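Local coordinates for oxidoreductase, short-chain dehydrogenase/reductase family (Aeromonas hydrophila subsp. hydrophila, PDB 3L6E), which probably acts as a nucleotide-dependent oxidoreductase of the short-chain dehydrogenase/reductase family, perhaps reducing 3-dehydrosphinganine in sphingolipid metabolism, at residues Asn175-Ser183 against Phe197-Met207. Residues are numbered along the deposited sequence; the frame is centred on the assembly and turned at random.
Sequences NLYPSGIRS and FMTPEDAAAYM
Met-198 N donates to Gly-180 O at 3.1 Å, and the helix that follows, 200-207, runs back along strand 175-181 nearly antiparallel, the two short axes 155° apart and 9.8 Å at closest approach. That bond is moderately bent, 149° at the hydrogen, with the donor tilted from the carbonyl plane; Phe-197 N makes a second, weak bond to the same oxygen. Gly-180 has a positive phi, and Met-198 CB lies close to its O.

Selenomethionine Met-198 is extended through its first two torsions and bends only at chi3 (-51°). This lays its selenium beside the ring of Pro-178, 3.7 Å from CB, with the terminal methyl turned to the Ser-179 carbonyl. From the helix, Met-207 crosses the same proline at about a right angle, its SE 4.1 Å from Pro-178 CG; its CE is directed toward Leu-176, but is modelled too close there to be trusted. Ile-181 CG1 lies opposite the backbone N, which carries CD1 over the start of the helix: it rests 3.4 Å from Met-198 O and also meets Pro-200 and Ala-203. Arg-182, bent at chi3, lies side by side with Thr-199 and points the same way, with Thr-199 CG2 in the plane of the guanidinium at its edge, while Phe-197 CA lies over one face.

Thr-199 is the N-cap, its OG1 accepting a nearly straight bond from Asp-202 N; Thr-199 N and Asp-202 OD2 also bond Ser-216 of the second subunit. Val-133 of the neighbouring strand touches both Pro-178 and Met-207. The contact thus packs a helix against the parallel sheet of a Rossmann-type fold: between the two segments the hydrogen bonds are backbone bonds to Gly-180 O, while apolar side chains make the packing between strand and helix, whose capped start also faces the dimer partner.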
# COMPACT_ATOMS: atom_id res chain seq x y z
N ASN A 175 -4.74 -7.43 1.75
CA ASN A 175 -5.71 -7.15 0.69
C ASN A 175 -5.14 -6.13 -0.31
O ASN A 175 -4.72 -5.08 0.09
CB ASN A 175 -7.02 -6.66 1.29
CG ASN A 175 -7.73 -7.71 2.12
OD1 ASN A 175 -7.60 -8.92 1.90
ND2 ASN A 175 -8.50 -7.25 3.08
N LEU A 176 -5.11 -6.47 -1.59
CA LEU A 176 -4.46 -5.63 -2.59
C LEU A 176 -5.48 -5.16 -3.63
O LEU A 176 -6.25 -5.97 -4.14
CB LEU A 176 -3.34 -6.42 -3.29
CG LEU A 176 -2.37 -7.20 -2.38
CD1 LEU A 176 -1.63 -8.28 -3.12
CD2 LEU A 176 -1.39 -6.29 -1.66
N TYR A 177 -5.46 -3.86 -3.95
CA TYR A 177 -6.47 -3.23 -4.79
C TYR A 177 -5.88 -2.49 -6.01
O TYR A 177 -5.65 -1.29 -5.96
CB TYR A 177 -7.29 -2.24 -3.95
CG TYR A 177 -7.94 -2.87 -2.74
CD1 TYR A 177 -7.20 -3.15 -1.56
CD2 TYR A 177 -9.30 -3.14 -2.74
CE1 TYR A 177 -7.82 -3.70 -0.43
CE2 TYR A 177 -9.94 -3.68 -1.63
CZ TYR A 177 -9.20 -3.96 -0.48
OH TYR A 177 -9.84 -4.52 0.60
N PRO A 178 -5.58 -3.22 -7.08
CA PRO A 178 -5.21 -2.56 -8.34
C PRO A 178 -6.46 -2.08 -9.03
O PRO A 178 -7.23 -2.90 -9.50
CB PRO A 178 -4.64 -3.71 -9.19
CG PRO A 178 -4.75 -4.96 -8.35
CD PRO A 178 -5.67 -4.68 -7.22
N SER A 179 -6.68 -0.77 -9.08
CA SER A 179 -7.83 -0.19 -9.80
C SER A 179 -7.41 0.35 -11.15
O SER A 179 -6.67 1.34 -11.23
CB SER A 179 -8.46 0.95 -9.00
OG SER A 179 -9.37 0.45 -8.05
N GLY A 180 -7.90 -0.28 -12.21
CA GLY A 180 -7.69 0.23 -13.56
C GLY A 180 -6.89 -0.69 -14.45
O GLY A 180 -6.13 -0.24 -15.31
N ILE A 181 -7.05 -1.99 -14.24
CA ILE A 181 -6.39 -2.98 -15.06
C ILE A 181 -7.20 -3.22 -16.36
O ILE A 181 -8.41 -2.98 -16.40
CB ILE A 181 -6.11 -4.29 -14.26
CG1 ILE A 181 -4.89 -5.03 -14.83
CG2 ILE A 181 -7.35 -5.17 -14.16
CD1 ILE A 181 -3.56 -4.59 -14.22
N ARG A 182 -6.52 -3.65 -17.43
CA ARG A 182 -7.15 -3.74 -18.76
C ARG A 182 -7.98 -5.00 -19.02
O ARG A 182 -7.77 -6.04 -18.38
CB ARG A 182 -6.08 -3.59 -19.86
CG ARG A 182 -4.69 -4.12 -19.50
CD ARG A 182 -3.73 -4.08 -20.69
NE ARG A 182 -3.90 -2.89 -21.52
CZ ARG A 182 -3.09 -1.83 -21.53
NH1 ARG A 182 -3.35 -0.81 -22.34
NH2 ARG A 182 -2.01 -1.79 -20.75
N SER A 183 -8.92 -4.90 -19.97
CA SER A 183 -9.67 -6.04 -20.54
C SER A 183 -10.62 -5.60 -21.66
O SER A 183 -11.16 -4.49 -21.62
CB SER A 183 -10.45 -6.81 -19.47
OG SER A 183 -10.96 -8.03 -19.98
N PHE A 197 -5.58 1.17 -18.33
CA PHE A 197 -4.24 1.60 -18.75
C PHE A 197 -3.13 1.13 -17.78
O PHE A 197 -1.96 1.24 -18.12
CB PHE A 197 -4.20 3.12 -18.95
CG PHE A 197 -3.42 3.56 -20.18
CD1 PHE A 197 -4.03 4.37 -21.14
CD2 PHE A 197 -2.09 3.18 -20.36
CE1 PHE A 197 -3.32 4.78 -22.27
CE2 PHE A 197 -1.38 3.58 -21.49
CZ PHE A 197 -1.99 4.39 -22.45
N MSE A 198 -3.49 0.63 -16.60
CA MSE A 198 -2.52 0.01 -15.69
C MSE A 198 -2.00 -1.31 -16.25
O MSE A 198 -2.78 -2.20 -16.58
CB MSE A 198 -3.13 -0.22 -14.30
CG MSE A 198 -2.23 -0.95 -13.28
SE MSE A 198 -3.12 -1.31 -11.55
CE MSE A 198 -3.76 0.49 -11.18
N THR A 199 -0.68 -1.44 -16.39
CA THR A 199 -0.12 -2.70 -16.89
C THR A 199 -0.01 -3.71 -15.75
O THR A 199 0.22 -3.31 -14.62
CB THR A 199 1.28 -2.52 -17.55
OG1 THR A 199 2.27 -2.28 -16.55
CG2 THR A 199 1.27 -1.39 -18.55
N PRO A 200 -0.16 -5.00 -16.04
CA PRO A 200 0.10 -6.06 -15.03
C PRO A 200 1.49 -5.96 -14.39
O PRO A 200 1.63 -6.12 -13.16
CB PRO A 200 0.01 -7.35 -15.85
CG PRO A 200 -0.85 -7.01 -17.02
CD PRO A 200 -0.60 -5.57 -17.33
N GLU A 201 2.50 -5.70 -15.21
CA GLU A 201 3.89 -5.67 -14.78
C GLU A 201 4.11 -4.68 -13.66
O GLU A 201 4.68 -5.04 -12.62
CB GLU A 201 4.82 -5.35 -15.97
CG GLU A 201 4.94 -6.44 -17.02
CD GLU A 201 3.66 -6.66 -17.82
OE1 GLU A 201 2.92 -5.68 -18.07
OE2 GLU A 201 3.41 -7.82 -18.21
N ASP A 202 3.66 -3.45 -13.86
CA ASP A 202 3.75 -2.38 -12.87
C ASP A 202 2.90 -2.70 -11.63
O ASP A 202 3.35 -2.50 -10.48
CB ASP A 202 3.28 -1.06 -13.47
CG ASP A 202 4.24 -0.47 -14.51
OD1 ASP A 202 5.43 -0.86 -14.62
OD2 ASP A 202 3.77 0.45 -15.21
N ALA A 203 1.68 -3.18 -11.85
CA ALA A 203 0.80 -3.56 -10.74
C ALA A 203 1.53 -4.59 -9.87
O ALA A 203 1.81 -4.34 -8.70
CB ALA A 203 -0.55 -4.09 -11.25
N ALA A 204 1.91 -5.72 -10.47
CA ALA A 204 2.67 -6.79 -9.80
C ALA A 204 3.87 -6.30 -8.97
O ALA A 204 4.08 -6.76 -7.84
CB ALA A 204 3.14 -7.85 -10.82
N ALA A 205 4.63 -5.37 -9.55
CA ALA A 205 5.87 -4.88 -8.94
C ALA A 205 5.62 -4.14 -7.64
O ALA A 205 6.35 -4.35 -6.66
CB ALA A 205 6.68 -4.01 -9.94
N TYR A 206 4.58 -3.30 -7.62
CA TYR A 206 4.12 -2.68 -6.36
C TYR A 206 3.68 -3.72 -5.35
O TYR A 206 4.02 -3.62 -4.18
CB TYR A 206 2.94 -1.74 -6.58
CG TYR A 206 3.32 -0.38 -7.11
CD1 TYR A 206 4.27 0.41 -6.46
CD2 TYR A 206 2.75 0.10 -8.28
CE1 TYR A 206 4.63 1.65 -6.96
CE2 TYR A 206 3.09 1.33 -8.77
CZ TYR A 206 4.01 2.10 -8.11
OH TYR A 206 4.33 3.33 -8.64
N MSE A 207 2.89 -4.69 -5.82
CA MSE A 207 2.29 -5.72 -4.97
C MSE A 207 3.38 -6.61 -4.34
O MSE A 207 3.35 -6.87 -3.14
CB MSE A 207 1.28 -6.56 -5.77
CG MSE A 207 0.05 -5.79 -6.23
SE MSE A 207 -1.14 -6.78 -7.46
CE MSE A 207 -2.06 -7.88 -6.20